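Serpin B3 (Homo sapiens, PDB 4ZK3) probably inhibits proteases in the manner of serpins, inserting its reactive-centre loop into a central beta-sheet, and as processed Pso p27 is linked to psoriasis. Local coordinates at residues Q17-S22 / E291-K296; I32-A37 / V328-F333. All coordinates share one frame; numbering follows the deposited sequence.

Both contacts hold a helix against the same sheet: interaction 1 sets the end of helix 4-19 on strand 276-294, and interaction 2 sets helix 31-42 on the neighbouring strand 325-336. The two strands run antiparallel and are joined by backbone bonds, among them Y293 N to H330 O, so the key rings of the two contacts sit side by side. Both contacts are buried, but interaction 2 lies deeper: its centre is about 6 Å from the centre of the chain, against about 12 Å for that of interaction 1. Chemistry follows place: 17-22 with 291-296 is an aromatic and aliphatic cluster, whereas 32-37 with 328-333 adds a buried polar network to its apolar contact.

Interaction 1. Residues Q17-S22 / E291-K296; sequences QQFRKS and ESYDLK
The ring of F19 meets both Y293 and L295, and these two meetings carry the whole contact between Q17-S22 and E291-K296. Just before it, Q18 makes no contact with E291-K296; its side chain reaches T298 and T301 of helix 296-302, and its OE1 takes a weak bond from K21 NZ. F19 comes next. With CG anti to the carbonyl carbon (chi1 -67°), its ring is thrown off the helix onto one face of the Y293 ring. The two form a face-to-face stack, centroids 4.2 Å apart, but tilted by 29° and shifted, so that Y293 CD2 sits 3.4 Å above the F19 plane toward the rim. The closest approach is F19 CE1 to Y293 CD2, 3.5 Å. At the edge of the F19 ring, nearly in its plane, L295 CD2 lies 3.7 Å from F19 CE1 and about as close to CZ; Y29 adds an edge-to-face ring contact. A type I turn runs from F19 to S22, S22 N bonding back to F19 O at 3.2 Å. On the other segment, D294 OD1 accepts from K296 N (3.2 Å, 158°), a capping bond ahead of the helix that follows. No hydrogen bond crosses between the segments. The join of the first helix to the serpin sheet thus rests on dispersion and apolar burial. F28 N holds the hydroxyl end of Y293 in place through a hydrogen bond with OH, while the F19 ring against its face would hinder turning.

Interaction 2. Residues I32-A37 / V328-F333; sequences ISITSA and VLHKAF
Helix 31-42 passes the strand 325-336 with its backbone closest at I34 and H330, CA to CA 7.6 Å, a spacing bridged entirely by side chains. This is the shutter region of the serpin fold, where the helix supports the central sheet at the place where that sheet opens to take in the reactive-centre loop. Here strand 340-351 pairs with 325-336, an arrangement consistent with the loop being already inserted. V328, H330 and A332 alternate along the strand with L329 and K331, and H330 is the one that reaches across to the helix. Its CG is anti to the backbone N (chi1 -171°), which stands the imidazole up from the strand. I34 comes over one face of that ring: CG1 is 3.5 Å from H330 ND1, and the methyl CD1 lies above the ring centre, 3.8 Å from the centroid and only 7° off the normal, a well-centred CH-pi contact. The extended end of I34 (chi2 169°) carries the methyl there, the two side chains crossing at about a right angle. S33 approaches differently, at the ring edge, with OG 4.0 Å from H330 CE1 and no direct hydrogen bond between them. The link is indirect: T347 OG1, on strand 340-351, hydrogen-bonds both S33 OG and H330 ND1, tying helix, strand and inserted segment together around one hydroxyl. The other ring nitrogen, H330 NE2, is bonded to the backbone N of S30. With partners at both nitrogens, the rotation of the imidazole should be fixed; since the S30 amide must donate, H330 NE2 would be the bare nitrogen, with the ring proton probably on ND1.

Interaction 1. Residues Q17-S22 / E291-K296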
loop_
_atom_site.group_PDB
_atom_site.type_symbol
_atom_site.label_atom_id
_atom_site.label_comp_id
_atom_site.label_asym_id
_atom_site.label_seq_id
_atom_site.Cartn_x
_atom_site.Cartn_y
_atom_site.Cartn_z
ATOM N N GLN A 17 4.026 -9.804 -7.487
ATOM C CA GLN A 17 4.317 -10.705 -8.649
ATOM C C GLN A 17 3.603 -10.242 -9.920
ATOM O O GLN A 17 4.177 -10.243 -10.974
ATOM C CB GLN A 17 3.971 -12.161 -8.294
ATOM C CG GLN A 17 4.611 -12.721 -7.013
ATOM C CD GLN A 17 6.137 -12.961 -7.031
ATOM O OE1 GLN A 17 6.625 -13.921 -6.416
ATOM N NE2 GLN A 17 6.884 -12.107 -7.684
ATOM N N GLN A 18 2.399 -9.722 -9.818
ATOM C CA GLN A 18 1.750 -9.111 -10.970
ATOM C C GLN A 18 2.408 -7.819 -11.410
ATOM O O GLN A 18 2.661 -7.616 -12.617
ATOM C CB GLN A 18 0.246 -8.894 -10.714
ATOM C CG GLN A 18 -0.472 -10.219 -10.415
ATOM C CD GLN A 18 -0.326 -11.193 -11.593
ATOM O OE1 GLN A 18 -0.534 -10.827 -12.770
ATOM N NE2 GLN A 18 0.136 -12.392 -11.290
ATOM N N PHE A 19 2.742 -6.972 -10.433
ATOM C CA PHE A 19 3.324 -5.678 -10.687
ATOM C C PHE A 19 4.692 -5.806 -11.370
ATOM O O PHE A 19 5.056 -4.951 -12.178
ATOM C CB PHE A 19 3.481 -4.855 -9.407
ATOM C CG PHE A 19 2.193 -4.437 -8.786
ATOM C CD1 PHE A 19 1.026 -4.399 -9.497
ATOM C CD2 PHE A 19 2.166 -4.049 -7.454
ATOM C CE1 PHE A 19 -0.148 -4.036 -8.900
ATOM C CE2 PHE A 19 0.997 -3.657 -6.861
ATOM C CZ PHE A 19 -0.170 -3.653 -7.587
ATOM N N ARG A 20 5.399 -6.866 -11.064
ATOM C CA ARG A 20 6.672 -7.140 -11.718
ATOM C C ARG A 20 6.618 -7.168 -13.250
ATOM O O ARG A 20 7.649 -6.966 -13.907
ATOM C CB ARG A 20 7.201 -8.482 -11.299
ATOM C CG ARG A 20 7.636 -8.482 -9.855
ATOM C CD ARG A 20 8.246 -9.793 -9.486
ATOM N NE ARG A 20 9.534 -9.894 -10.145
ATOM C CZ ARG A 20 10.264 -10.990 -10.198
ATOM N NH1 ARG A 20 9.855 -12.073 -9.585
ATOM N NH2 ARG A 20 11.429 -10.990 -10.832
ATOM N N LYS A 21 5.432 -7.424 -13.805
ATOM C CA LYS A 21 5.256 -7.549 -15.252
ATOM C C LYS A 21 5.184 -6.289 -16.038
ATOM O O LYS A 21 5.318 -6.356 -17.230
ATOM C CB LYS A 21 4.024 -8.346 -15.543
ATOM C CG LYS A 21 4.185 -9.728 -14.944
ATOM C CD LYS A 21 2.943 -10.540 -15.058
ATOM C CE LYS A 21 3.272 -11.934 -14.594
ATOM N NZ LYS A 21 2.007 -12.607 -14.260
ATOM N N SER A 22 4.948 -5.144 -15.408
ATOM C CA SER A 22 4.914 -3.870 -16.163
ATOM C C SER A 22 6.344 -3.396 -16.342
ATOM O O SER A 22 7.256 -3.866 -15.632
ATOM C CB SER A 22 4.157 -2.786 -15.418
ATOM O OG SER A 22 5.048 -2.162 -14.502
ATOM N N GLU A 291 3.808 6.006 -8.295
ATOM C CA GLU A 291 3.310 5.061 -9.278
ATOM C C GLU A 291 1.794 4.920 -9.249
ATOM O O GLU A 291 1.149 5.115 -8.186
ATOM C CB GLU A 291 3.929 3.686 -9.055
ATOM C CG GLU A 291 5.456 3.615 -9.049
ATOM C CD GLU A 291 6.135 3.863 -10.392
ATOM O OE1 GLU A 291 5.551 3.609 -11.480
ATOM O OE2 GLU A 291 7.272 4.309 -10.317
ATOM N N SER A 292 1.244 4.534 -10.389
ATOM C CA SER A 292 -0.177 4.249 -10.567
ATOM C C SER A 292 -0.455 2.823 -11.014
ATOM O O SER A 292 0.283 2.287 -11.777
ATOM C CB SER A 292 -0.754 5.173 -11.629
ATOM O OG SER A 292 -0.611 6.515 -11.223
ATOM N N TYR A 293 -1.589 2.250 -10.612
ATOM C CA TYR A 293 -1.959 0.904 -11.014
ATOM C C TYR A 293 -3.397 0.883 -11.384
ATOM O O TYR A 293 -4.246 1.366 -10.614
ATOM C CB TYR A 293 -1.664 -0.164 -9.922
ATOM C CG TYR A 293 -0.220 -0.096 -9.465
ATOM C CD1 TYR A 293 0.190 0.833 -8.496
ATOM C CD2 TYR A 293 0.741 -0.878 -10.060
ATOM C CE1 TYR A 293 1.514 0.915 -8.141
ATOM C CE2 TYR A 293 2.055 -0.785 -9.721
ATOM C CZ TYR A 293 2.427 0.102 -8.747
ATOM O OH TYR A 293 3.748 0.221 -8.461
ATOM N N ASP A 294 -3.676 0.333 -12.578
ATOM C CA ASP A 294 -5.035 -0.083 -12.934
ATOM C C ASP A 294 -5.155 -1.495 -12.500
ATOM O O ASP A 294 -4.512 -2.366 -13.089
ATOM C CB ASP A 294 -5.273 -0.026 -14.441
ATOM C CG ASP A 294 -6.712 -0.290 -14.799
ATOM O OD1 ASP A 294 -7.346 -1.192 -14.190
ATOM O OD2 ASP A 294 -7.203 0.426 -15.694
ATOM N N LEU A 295 -5.972 -1.748 -11.494
ATOM C CA LEU A 295 -5.991 -3.081 -10.866
ATOM C C LEU A 295 -7.012 -4.084 -11.383
ATOM O O LEU A 295 -7.020 -5.221 -10.945
ATOM C CB LEU A 295 -6.148 -2.954 -9.341
ATOM C CG LEU A 295 -5.024 -2.252 -8.574
ATOM C CD1 LEU A 295 -5.406 -2.125 -7.102
ATOM C CD2 LEU A 295 -3.719 -2.999 -8.722
ATOM N N LYS A 296 -7.877 -3.659 -12.282
ATOM C CA LYS A 296 -9.007 -4.498 -12.731
ATOM C C LYS A 296 -8.563 -5.857 -13.291
ATOM O O LYS A 296 -8.954 -6.906 -12.734
ATOM C CB LYS A 296 -9.819 -3.715 -13.742
ATOM C CG LYS A 296 -11.115 -4.333 -14.193
ATOM C CD LYS A 296 -11.527 -3.580 -15.453
ATOM C CE LYS A 296 -13.017 -3.669 -15.679
ATOM N NZ LYS A 296 -13.398 -2.793 -16.813
#

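Interaction 2. Residues I32-A37 / V328-F333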
loop_
_atom_site.group_PDB
_atom_site.type_symbol
_atom_site.label_atom_id
_atom_site.label_comp_id
_atom_site.label_asym_id
_atom_site.label_seq_id
_atom_site.Cartn_x
_atom_site.Cartn_y
_atom_site.Cartn_z
ATOM N N ILE A 32 -2.464 -2.284 2.254
ATOM C CA ILE A 32 -3.544 -2.107 3.257
ATOM C C ILE A 32 -4.663 -1.261 2.709
ATOM O O ILE A 32 -5.869 -1.511 2.970
ATOM C CB ILE A 32 -2.983 -1.464 4.533
ATOM C CG1 ILE A 32 -2.406 -2.534 5.422
ATOM C CG2 ILE A 32 -4.090 -0.826 5.348
ATOM C CD1 ILE A 32 -3.468 -3.521 5.931
ATOM N N SER A 33 -4.288 -0.252 1.931
ATOM C CA SER A 33 -5.302 0.604 1.256
ATOM C C SER A 33 -6.155 -0.214 0.331
ATOM O O SER A 33 -7.411 -0.086 0.276
ATOM C CB SER A 33 -4.583 1.732 0.517
ATOM O OG SER A 33 -5.486 2.412 -0.329
ATOM N N ILE A 34 -5.518 -1.134 -0.364
ATOM C CA ILE A 34 -6.255 -1.963 -1.312
ATOM C C ILE A 34 -7.118 -2.982 -0.578
ATOM O O ILE A 34 -8.292 -3.179 -0.912
ATOM C CB ILE A 34 -5.308 -2.649 -2.255
ATOM C CG1 ILE A 34 -4.502 -1.598 -2.982
ATOM C CG2 ILE A 34 -6.108 -3.468 -3.217
ATOM C CD1 ILE A 34 -3.330 -2.118 -3.759
ATOM N N THR A 35 -6.561 -3.604 0.437
ATOM C CA THR A 35 -7.353 -4.496 1.286
ATOM C C THR A 35 -8.570 -3.806 1.831
ATOM O O THR A 35 -9.682 -4.332 1.792
ATOM C CB THR A 35 -6.512 -5.063 2.416
ATOM O OG1 THR A 35 -5.499 -5.888 1.853
ATOM C CG2 THR A 35 -7.381 -5.901 3.305
ATOM N N SER A 36 -8.379 -2.603 2.342
ATOM C CA SER A 36 -9.490 -1.846 2.932
ATOM C C SER A 36 -10.608 -1.548 1.904
ATOM O O SER A 36 -11.786 -1.700 2.209
ATOM C CB SER A 36 -8.926 -0.587 3.600
ATOM O OG SER A 36 -9.934 0.228 4.135
ATOM N N ALA A 37 -10.268 -1.113 0.715
ATOM C CA ALA A 37 -11.241 -0.840 -0.278
ATOM C C ALA A 37 -11.997 -2.088 -0.701
ATOM O O ALA A 37 -13.209 -2.050 -0.871
ATOM C CB ALA A 37 -10.573 -0.188 -1.513
ATOM N N VAL A 328 -10.942 -0.483 -10.689
ATOM C CA VAL A 328 -10.234 -0.437 -9.407
ATOM C C VAL A 328 -8.891 0.187 -9.721
ATOM O O VAL A 328 -8.141 -0.347 -10.557
ATOM C CB VAL A 328 -10.010 -1.807 -8.753
ATOM C CG1 VAL A 328 -9.340 -1.667 -7.364
ATOM C CG2 VAL A 328 -11.336 -2.516 -8.585
ATOM N N LEU A 329 -8.650 1.344 -9.112
ATOM C CA LEU A 329 -7.475 2.162 -9.344
ATOM C C LEU A 329 -6.691 2.412 -8.031
ATOM O O LEU A 329 -7.285 2.547 -6.953
ATOM C CB LEU A 329 -7.882 3.498 -9.904
ATOM C CG LEU A 329 -8.669 3.482 -11.206
ATOM C CD1 LEU A 329 -8.797 4.912 -11.592
ATOM C CD2 LEU A 329 -7.935 2.727 -12.289
ATOM N N HIS A 330 -5.380 2.469 -8.155
ATOM C CA HIS A 330 -4.468 2.720 -7.027
ATOM C C HIS A 330 -3.367 3.634 -7.467
ATOM O O HIS A 330 -2.807 3.469 -8.573
ATOM C CB HIS A 330 -3.873 1.412 -6.549
ATOM C CG HIS A 330 -3.086 1.507 -5.277
ATOM N ND1 HIS A 330 -3.672 1.688 -4.034
ATOM C CD2 HIS A 330 -1.760 1.399 -5.045
ATOM C CE1 HIS A 330 -2.732 1.710 -3.096
ATOM N NE2 HIS A 330 -1.570 1.574 -3.688
ATOM N N LYS A 331 -3.003 4.543 -6.577
ATOM C CA LYS A 331 -1.907 5.443 -6.786
ATOM C C LYS A 331 -1.149 5.684 -5.463
ATOM O O LYS A 331 -1.724 5.833 -4.400
ATOM C CB LYS A 331 -2.473 6.748 -7.373
ATOM C CG LYS A 331 -1.424 7.598 -8.037
ATOM C CD LYS A 331 -2.027 8.791 -8.761
ATOM C CE LYS A 331 -0.921 9.665 -9.320
ATOM N NZ LYS A 331 -1.519 10.723 -10.183
ATOM N N ALA A 332 0.157 5.798 -5.540
ATOM C CA ALA A 332 0.987 5.818 -4.338
ATOM C C ALA A 332 2.221 6.686 -4.541
ATOM O O ALA A 332 2.719 6.827 -5.671
ATOM C CB ALA A 332 1.384 4.396 -3.910
ATOM N N PHE A 333 2.689 7.256 -3.437
ATOM C CA PHE A 333 3.804 8.224 -3.385
ATOM C C PHE A 333 4.663 7.945 -2.161
ATOM O O PHE A 333 4.130 7.706 -1.060
ATOM C CB PHE A 333 3.177 9.625 -3.207
ATOM C CG PHE A 333 4.171 10.730 -2.869
ATOM C CD1 PHE A 333 4.570 10.974 -1.545
ATOM C CD2 PHE A 333 4.652 11.564 -3.871
ATOM C CE1 PHE A 333 5.508 11.989 -1.234
ATOM C CE2 PHE A 333 5.544 12.636 -3.563
ATOM C CZ PHE A 333 5.963 12.837 -2.240
#